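RmpD (Hexulose-6-phosphate synthase) (Streptococcus mutans, PDB 3EXS) belongs to the orotidine 5'-phosphate decarboxylase/HUMPS family of TIM-barrel proteins and carries ribulose-5-phosphate at the mouth of its barrel. Local coordinates at residues A[8-13]-A[197-202]; A[116-121]-A[138-143]; A[171-176]-A[191-196]. One frame throughout, in Å; residues are numbered along the deposited sequence.

Contact 1 of 3, residues A[8-13]-A[197-202]; sequences LQVALD and RGITEA. With 5RP (ribulose-5-phosphate), chain E.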
# COMPACT_ATOMS: atom_id res chain seq x y z
N LEU A 8 14.47 7.67 -17.56
CA LEU A 8 14.18 6.24 -17.51
C LEU A 8 14.26 5.72 -16.05
O LEU A 8 15.27 5.94 -15.34
CB LEU A 8 15.10 5.45 -18.43
CG LEU A 8 14.92 3.94 -18.34
CD1 LEU A 8 13.55 3.51 -18.87
CD2 LEU A 8 16.04 3.20 -19.04
N GLN A 9 13.20 5.03 -15.61
CA GLN A 9 13.17 4.46 -14.27
C GLN A 9 12.96 2.96 -14.35
O GLN A 9 12.12 2.51 -15.14
CB GLN A 9 12.05 5.13 -13.46
CG GLN A 9 11.67 4.48 -12.14
CD GLN A 9 10.70 5.37 -11.39
OE1 GLN A 9 10.69 6.60 -11.58
NE2 GLN A 9 9.86 4.77 -10.54
N VAL A 10 13.72 2.18 -13.59
CA VAL A 10 13.44 0.74 -13.45
C VAL A 10 12.66 0.49 -12.14
O VAL A 10 13.02 1.03 -11.07
CB VAL A 10 14.70 -0.17 -13.52
CG1 VAL A 10 15.67 0.10 -12.38
CG2 VAL A 10 14.31 -1.65 -13.54
N ALA A 11 11.58 -0.30 -12.25
CA ALA A 11 10.83 -0.78 -11.10
C ALA A 11 11.38 -2.15 -10.66
O ALA A 11 11.30 -3.14 -11.42
CB ALA A 11 9.37 -0.90 -11.43
N LEU A 12 11.92 -2.20 -9.43
CA LEU A 12 12.35 -3.46 -8.86
C LEU A 12 11.17 -4.06 -8.11
O LEU A 12 10.87 -3.66 -6.97
CB LEU A 12 13.59 -3.29 -7.95
CG LEU A 12 14.81 -2.51 -8.52
CD1 LEU A 12 15.87 -2.19 -7.48
CD2 LEU A 12 15.42 -3.22 -9.68
N ASP A 13 10.51 -5.02 -8.76
CA ASP A 13 9.27 -5.65 -8.25
C ASP A 13 9.45 -7.09 -7.79
O ASP A 13 8.47 -7.83 -7.65
CB ASP A 13 8.16 -5.57 -9.29
CG ASP A 13 7.59 -4.18 -9.40
OD1 ASP A 13 7.91 -3.34 -8.54
OD2 ASP A 13 6.82 -3.92 -10.35
N ARG A 197 9.15 -5.08 -15.98
CA ARG A 197 9.46 -6.35 -16.65
C ARG A 197 10.18 -6.27 -18.00
O ARG A 197 10.92 -7.20 -18.37
CB ARG A 197 8.20 -7.22 -16.76
CG ARG A 197 7.86 -7.98 -15.46
CD ARG A 197 6.48 -8.63 -15.57
NE ARG A 197 5.52 -7.65 -16.04
CZ ARG A 197 4.40 -7.30 -15.40
NH1 ARG A 197 4.06 -7.87 -14.25
NH2 ARG A 197 3.62 -6.37 -15.94
N GLY A 198 9.97 -5.19 -18.74
CA GLY A 198 10.68 -4.98 -19.99
C GLY A 198 12.18 -4.84 -19.79
O GLY A 198 12.95 -5.19 -20.67
N ILE A 199 12.59 -4.33 -18.62
CA ILE A 199 14.01 -4.31 -18.24
C ILE A 199 14.39 -5.55 -17.44
O ILE A 199 15.36 -6.23 -17.78
CB ILE A 199 14.39 -3.06 -17.43
CG1 ILE A 199 14.39 -1.83 -18.33
CG2 ILE A 199 15.77 -3.22 -16.76
CD1 ILE A 199 14.70 -0.59 -17.59
N THR A 200 13.62 -5.85 -16.40
CA THR A 200 14.00 -6.81 -15.37
C THR A 200 13.84 -8.27 -15.76
O THR A 200 14.26 -9.16 -15.02
CB THR A 200 13.18 -6.61 -14.05
OG1 THR A 200 11.77 -6.67 -14.34
CG2 THR A 200 13.53 -5.29 -13.38
N GLU A 201 13.17 -8.53 -16.88
CA GLU A 201 12.93 -9.90 -17.35
C GLU A 201 13.36 -10.05 -18.80
O GLU A 201 13.15 -11.09 -19.41
CB GLU A 201 11.47 -10.29 -17.18
CG GLU A 201 11.12 -10.83 -15.82
CD GLU A 201 9.61 -10.98 -15.62
OE1 GLU A 201 8.85 -11.00 -16.63
OE2 GLU A 201 9.18 -11.08 -14.44
N ALA A 202 13.95 -8.99 -19.35
CA ALA A 202 14.63 -9.03 -20.63
C ALA A 202 15.72 -10.09 -20.53
O ALA A 202 16.08 -10.52 -19.42
CB ALA A 202 15.25 -7.69 -20.95
C2 5RP E . 2.75 -1.86 -9.85
C3 5RP E . 3.91 -1.56 -10.78
C5 5RP E . 3.73 -1.14 -12.22
O13 5RP E . 2.78 -1.89 -12.99
C6 5RP E . 5.12 -1.37 -12.76
O14 5RP E . 5.90 -0.27 -12.32
C7 5RP E . 5.19 -1.43 -14.26
O8 5RP E . 6.07 -2.51 -14.47
P9 5RP E . 5.84 -3.34 -15.81
O12 5RP E . 4.34 -3.28 -16.06
O11 5RP E . 6.34 -4.74 -15.49
O10 5RP E . 6.65 -2.53 -16.80
O4 5RP E . 5.07 -1.63 -10.36
O1 5RP E . 2.44 -0.65 -9.15
O HOH W 1 10.18 -5.38 -12.23
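Val10 and Ile199 meet with their side chains at about a right angle, the methyl CG2 of Val10 lying 3.9 Å from CG2 of Ile199. In both residues CG2 stands anti to the backbone N, which brings these two branches into the gap between strand 7-12 and the short helix 197-200. The other branch of Ile199 runs on to CD1, which settles 4.3 Å from CD2 of Leu8. Branched aliphatic residues suit this buried wall, since they fill the space between strand and helix without leaving a polar atom to satisfy.

Thr200 comes in across Val10 at a slant and divides its labour. Its CG2 methyl lies 3.7 Å from Val10 CG2 and is equally close to the carbonyl oxygen of Ala11. Its hydroxyl, placed between backbone N and carbonyl carbon (chi1 56°), takes the polar side: a water joined to Thr200 OG1 donates a 2.6 Å hydrogen bond to Ala11 O, and OG1 also has a weak hydrogen bond with Gly196 O, one turn back. That water spans the two segments, which share no direct hydrogen bond.

At the start of the helix, Arg197 N gives a nearly straight bond (170°) to phosphate oxygen O11 of ribulose-5-phosphate, 2.9 Å away. The Arg197 chain bends at chi3, and its guanidinium turns one face to the same oxygen. Helix end and cation would both be expected to suit a phosphate.

Outside the barrel wall, Phe212 of helix 205-219 packs on Leu8 and Ile199, while Val27 of helix 17-27 covers Val10 and Ile199; strand 7-12 itself lies between strands 33-36 and 192-195.

Contact 2 of 3, residues A[116-121]-A[138-143]; sequences VELYGD and AIYHQS. With 5RP (ribulose-5-phosphate), chain E.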
# COMPACT_ATOMS: atom_id res chain seq x y z
N VAL A 116 2.02 10.83 -6.54
CA VAL A 116 0.70 10.26 -6.43
C VAL A 116 0.52 9.12 -7.45
O VAL A 116 0.58 9.34 -8.65
CB VAL A 116 -0.39 11.33 -6.55
CG1 VAL A 116 -1.76 10.72 -6.28
CG2 VAL A 116 -0.14 12.48 -5.56
N GLU A 117 0.31 7.92 -6.93
CA GLU A 117 -0.05 6.74 -7.70
C GLU A 117 -1.57 6.70 -8.02
O GLU A 117 -2.43 6.61 -7.12
CB GLU A 117 0.34 5.47 -6.93
CG GLU A 117 1.82 5.12 -6.94
CD GLU A 117 2.22 4.30 -8.16
OE1 GLU A 117 1.43 4.21 -9.12
OE2 GLU A 117 3.35 3.75 -8.17
N LEU A 118 -1.87 6.75 -9.31
CA LEU A 118 -3.23 6.87 -9.80
C LEU A 118 -3.77 5.49 -10.05
O LEU A 118 -3.35 4.79 -10.97
CB LEU A 118 -3.24 7.69 -11.09
CG LEU A 118 -2.69 9.10 -10.94
CD1 LEU A 118 -2.50 9.76 -12.27
CD2 LEU A 118 -3.61 9.93 -10.07
N TYR A 119 -4.69 5.10 -9.18
CA TYR A 119 -5.42 3.86 -9.34
C TYR A 119 -6.91 4.14 -9.16
O TYR A 119 -7.27 5.05 -8.41
CB TYR A 119 -4.93 2.86 -8.31
CG TYR A 119 -3.68 2.09 -8.70
CD1 TYR A 119 -3.78 0.85 -9.31
CD2 TYR A 119 -2.41 2.61 -8.44
CE1 TYR A 119 -2.61 0.13 -9.66
CE2 TYR A 119 -1.25 1.91 -8.80
CZ TYR A 119 -1.35 0.69 -9.40
OH TYR A 119 -0.21 0.02 -9.73
N GLY A 120 -7.78 3.36 -9.81
CA GLY A 120 -9.24 3.53 -9.68
C GLY A 120 -9.75 4.90 -10.14
O GLY A 120 -9.11 5.57 -10.96
N ASP A 121 -10.88 5.32 -9.59
CA ASP A 121 -11.59 6.53 -10.04
C ASP A 121 -11.18 7.78 -9.28
O ASP A 121 -11.87 8.19 -8.34
CB ASP A 121 -13.12 6.35 -9.92
CG ASP A 121 -13.62 5.11 -10.65
OD1 ASP A 121 -13.09 4.80 -11.74
OD2 ASP A 121 -14.56 4.45 -10.13
N ALA A 138 2.62 12.81 -10.49
CA ALA A 138 1.67 11.72 -10.54
C ALA A 138 2.24 10.65 -11.43
O ALA A 138 3.06 10.93 -12.31
CB ALA A 138 0.33 12.19 -11.05
N ILE A 139 1.81 9.43 -11.18
CA ILE A 139 2.27 8.28 -11.91
C ILE A 139 1.04 7.63 -12.45
O ILE A 139 0.19 7.16 -11.69
CB ILE A 139 3.01 7.30 -11.00
CG1 ILE A 139 4.30 7.94 -10.53
CG2 ILE A 139 3.28 5.98 -11.73
CD1 ILE A 139 4.63 7.59 -9.18
N TYR A 140 0.96 7.64 -13.77
CA TYR A 140 -0.18 7.14 -14.53
C TYR A 140 0.11 5.74 -15.11
O TYR A 140 1.18 5.49 -15.70
CB TYR A 140 -0.55 8.12 -15.67
CG TYR A 140 -1.75 7.66 -16.47
CD1 TYR A 140 -3.02 8.09 -16.14
CD2 TYR A 140 -1.60 6.74 -17.51
CE1 TYR A 140 -4.11 7.64 -16.84
CE2 TYR A 140 -2.69 6.28 -18.20
CZ TYR A 140 -3.94 6.74 -17.87
OH TYR A 140 -5.03 6.29 -18.56
N HIS A 141 -0.87 4.85 -14.95
CA HIS A 141 -0.77 3.45 -15.37
C HIS A 141 -1.61 3.15 -16.62
O HIS A 141 -2.81 3.48 -16.66
CB HIS A 141 -1.19 2.54 -14.23
CG HIS A 141 -0.33 2.67 -13.01
ND1 HIS A 141 0.50 1.66 -12.57
CD2 HIS A 141 -0.17 3.70 -12.14
CE1 HIS A 141 1.13 2.06 -11.48
NE2 HIS A 141 0.74 3.29 -11.20
N GLN A 142 -0.98 2.54 -17.63
CA GLN A 142 -1.67 2.03 -18.82
C GLN A 142 -2.81 1.10 -18.37
O GLN A 142 -2.62 0.30 -17.43
CB GLN A 142 -0.67 1.30 -19.77
CG GLN A 142 -0.25 2.03 -21.10
CD GLN A 142 0.50 3.39 -20.92
OE1 GLN A 142 0.69 3.89 -19.80
NE2 GLN A 142 0.92 3.98 -22.05
N SER A 143 -3.97 1.22 -19.02
CA SER A 143 -5.18 0.45 -18.69
C SER A 143 -5.20 -0.99 -19.27
O SER A 143 -4.80 -1.18 -20.42
CB SER A 143 -6.42 1.19 -19.21
OG SER A 143 -6.43 2.55 -18.81
C2 5RP E . 2.75 -1.86 -9.85
C3 5RP E . 3.91 -1.56 -10.78
C5 5RP E . 3.73 -1.14 -12.22
O13 5RP E . 2.78 -1.89 -12.99
C6 5RP E . 5.12 -1.37 -12.76
O14 5RP E . 5.90 -0.27 -12.32
C7 5RP E . 5.19 -1.43 -14.26
O8 5RP E . 6.07 -2.51 -14.47
P9 5RP E . 5.84 -3.34 -15.81
O12 5RP E . 4.34 -3.28 -16.06
O11 5RP E . 6.34 -4.74 -15.49
O10 5RP E . 6.65 -2.53 -16.80
O4 5RP E . 5.07 -1.63 -10.36
O1 5RP E . 2.44 -0.65 -9.15
O HOH W 2 -3.42 5.14 -13.65
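Val116 and Glu117 pair in parallel register with Ala138 and Ile139, where strands 113-117 and 137-141 of the TIM barrel lie side by side; helix 124-132 links them in a beta-alpha-beta unit.

The backbone bonds come first. Ile139 N donates to Val116 O at 2.8 Å, and Leu118 N returns a bond to Ile139 O at 3.2 Å, so Ile139 is gripped from both ends.

Apolar contacts occupy the outer side. Leu118 CD1 lies 3.9 Å from Ala138 CB and also reaches the edge of the Tyr140 ring. The small alanine leaves room for the leucine, whose side chain also meets Leu164 of helix 155-167.

The polar and aromatic contacts lie inside the barrel, at its mouth. Glu117, bent at chi2 (-86°), brings OE1 to the edge of the His141 imidazole, near its plane, and accepts a hydrogen bond from NE2. The modelled length is unusually short, so its exact value is doubtful. CE2 of Tyr119 lies over one face of the imidazole, toward its rim, with the two ring planes inclined at 48°. Tyr119 OH accepts a 2.8 Å hydrogen bond from O1 of ribulose-5-phosphate and is also hydrogen-bonded to Asp69 of the second subunit. This segment therefore joins the ligand pocket to the dimer interface. Glu117 OE2 has a long, weak ion pair with Lys66, another residue bonded to the ligand.

Beyond the last direct bond the two segments spread, and a water fills in: it donates to Leu118 O at 2.7 Å and accepts from His141 N at 2.9 Å.

Contact 3 of 3, residues A[171-176]-A[191-196]; sequences VSVTGG and FTFIAG. With 5RP (ribulose-5-phosphate), chain E.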
# COMPACT_ATOMS: atom_id res chain seq x y z
N VAL A 171 4.23 14.14 -14.89
CA VAL A 171 3.63 12.80 -14.99
C VAL A 171 4.67 11.74 -15.35
O VAL A 171 5.45 11.94 -16.30
CB VAL A 171 2.56 12.76 -16.11
CG1 VAL A 171 1.86 11.40 -16.18
CG2 VAL A 171 1.56 13.84 -15.90
N SER A 172 4.65 10.64 -14.58
CA SER A 172 5.37 9.40 -14.90
C SER A 172 4.39 8.43 -15.56
O SER A 172 3.24 8.37 -15.15
CB SER A 172 5.97 8.73 -13.65
OG SER A 172 7.05 9.45 -13.08
N VAL A 173 4.83 7.70 -16.58
CA VAL A 173 3.95 6.72 -17.24
C VAL A 173 4.53 5.33 -17.16
O VAL A 173 5.72 5.13 -17.34
CB VAL A 173 3.61 7.05 -18.76
CG1 VAL A 173 3.06 8.47 -18.93
CG2 VAL A 173 4.79 6.84 -19.65
N THR A 174 3.67 4.36 -16.88
CA THR A 174 4.13 3.01 -16.65
C THR A 174 3.02 2.01 -16.97
O THR A 174 1.86 2.42 -17.13
CB THR A 174 4.62 2.84 -15.20
OG1 THR A 174 5.34 1.62 -15.10
CG2 THR A 174 3.45 2.87 -14.20
N GLY A 175 3.38 0.72 -17.06
CA GLY A 175 2.42 -0.35 -17.37
C GLY A 175 2.75 -1.03 -18.68
O GLY A 175 2.43 -0.52 -19.76
N GLY A 176 3.42 -2.18 -18.58
CA GLY A 176 3.80 -2.98 -19.74
C GLY A 176 4.48 -2.20 -20.86
O GLY A 176 4.23 -2.46 -22.04
N PHE A 191 7.54 13.06 -18.02
CA PHE A 191 8.64 13.34 -17.13
C PHE A 191 9.53 12.11 -16.92
O PHE A 191 10.76 12.23 -16.88
CB PHE A 191 8.10 13.86 -15.81
CG PHE A 191 9.11 13.95 -14.72
CD1 PHE A 191 10.12 14.91 -14.77
CD2 PHE A 191 9.03 13.12 -13.61
CE1 PHE A 191 11.06 15.02 -13.75
CE2 PHE A 191 9.97 13.22 -12.58
CZ PHE A 191 10.99 14.17 -12.65
N THR A 192 8.92 10.93 -16.83
CA THR A 192 9.64 9.68 -16.53
C THR A 192 8.86 8.52 -17.10
O THR A 192 7.63 8.51 -17.00
CB THR A 192 9.76 9.43 -15.00
OG1 THR A 192 10.62 10.41 -14.41
CG2 THR A 192 10.33 8.07 -14.71
N PHE A 193 9.56 7.56 -17.71
CA PHE A 193 8.95 6.30 -18.11
C PHE A 193 9.45 5.24 -17.16
O PHE A 193 10.65 5.10 -16.93
CB PHE A 193 9.35 5.88 -19.52
CG PHE A 193 8.83 6.77 -20.58
CD1 PHE A 193 7.60 6.52 -21.17
CD2 PHE A 193 9.57 7.86 -21.03
CE1 PHE A 193 7.11 7.36 -22.17
CE2 PHE A 193 9.09 8.69 -22.05
CZ PHE A 193 7.86 8.44 -22.61
N ILE A 194 8.52 4.50 -16.58
CA ILE A 194 8.89 3.49 -15.63
C ILE A 194 8.78 2.14 -16.30
O ILE A 194 7.69 1.72 -16.68
CB ILE A 194 8.01 3.55 -14.38
CG1 ILE A 194 8.11 4.92 -13.72
CG2 ILE A 194 8.42 2.46 -13.41
CD1 ILE A 194 7.14 5.11 -12.60
N ALA A 195 9.91 1.47 -16.44
CA ALA A 195 9.89 0.12 -16.97
C ALA A 195 10.26 -0.87 -15.88
O ALA A 195 11.32 -0.74 -15.24
CB ALA A 195 10.83 -0.02 -18.19
N GLY A 196 9.36 -1.84 -15.67
CA GLY A 196 9.63 -3.00 -14.84
C GLY A 196 10.08 -4.17 -15.68
O GLY A 196 11.24 -4.25 -16.08
C2 5RP E . 2.75 -1.86 -9.85
C3 5RP E . 3.91 -1.56 -10.78
C5 5RP E . 3.73 -1.14 -12.22
O13 5RP E . 2.78 -1.89 -12.99
C6 5RP E . 5.12 -1.37 -12.76
O14 5RP E . 5.90 -0.27 -12.32
C7 5RP E . 5.19 -1.43 -14.26
O8 5RP E . 6.07 -2.51 -14.47
P9 5RP E . 5.84 -3.34 -15.81
O12 5RP E . 4.34 -3.28 -16.06
O11 5RP E . 6.34 -4.74 -15.49
O10 5RP E . 6.65 -2.53 -16.80
O4 5RP E . 5.07 -1.63 -10.36
O1 5RP E . 2.44 -0.65 -9.15
O HOH W 3 5.96 -0.18 -17.65
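Val173 and Phe193 lie side by side on one face of the paired strands 170-174 and 192-195, their side chains pointing the same way. Val173 CG2, set between its backbone N and carbonyl carbon, is modelled 3.2 Å from Phe193 CD1, shorter than a normal carbon-carbon contact, so the exact distance is doubtful. The register is parallel, and the short segments 171-174 and 192-195 run 28° apart.

This end is closely knit. Phe191 N donates to Val171 O, Val173 N to Thr192 O at 2.9 Å, and Ile194 N to Val173 O with an N-H...O angle of 173°, so both backbone polar atoms of Val173 are used. On the opposite face, inside the barrel, small polar and branched residues fit together: Ser172 OG rests 3.3 Å from Thr192 CB, and Ile194 reaches back with CD1 to Ser172 CB.

Toward the C-terminal ends the strands hand over to water and ligand. Thr174 OG1, anti to its backbone N (chi1 -167°), donates to Ile194 O at 2.8 Å from above the carbonyl plane. Next to it, a water accepts from Gly175 N and donates to both Ile194 O and phosphate oxygen O10 of ribulose-5-phosphate. The phosphate is then held by backbone amides: Gly176 N meets O12 at 2.9 Å, and Gly196 N meets O10 at 3.0 Å. Glycine suits these places: Gly175 and Gly176 have positive phi angles, and at Gly196, the N-cap of helix 197-200, the lack of a side chain lets the backbone lie close against ligand atom O8. Such a phosphate site, made by the loop after the seventh strand and the helix after the eighth, is familiar in phosphate-binding TIM barrels.

Outside, Val161 of helix 155-167 packs on Val171 and Val173; strands 137-141 and 7-12 flank the pair, one on each side.

Overall arrangement
From the N terminus, the chain enters strand 7-12, which carries most of segment 8-13 of contact 1; its partner, 197-202, follows after 183 intervening residues, and this wide loop encloses the other two contacts. Contact 2 closes first, over helix 124-132, joining the fifth and sixth barrel strands. Contact 3 follows in series, bringing the seventh and eighth strands together across a helix-free connection. Contacts 2 and 3 are stitched by backbone bonds between Ala138, Tyr140 and Ser172. The last strand then meets the first through the backbone of Gln9, closing the barrel, and runs on into the helix of contact 1. All three contacts touch the same ribulose-5-phosphate.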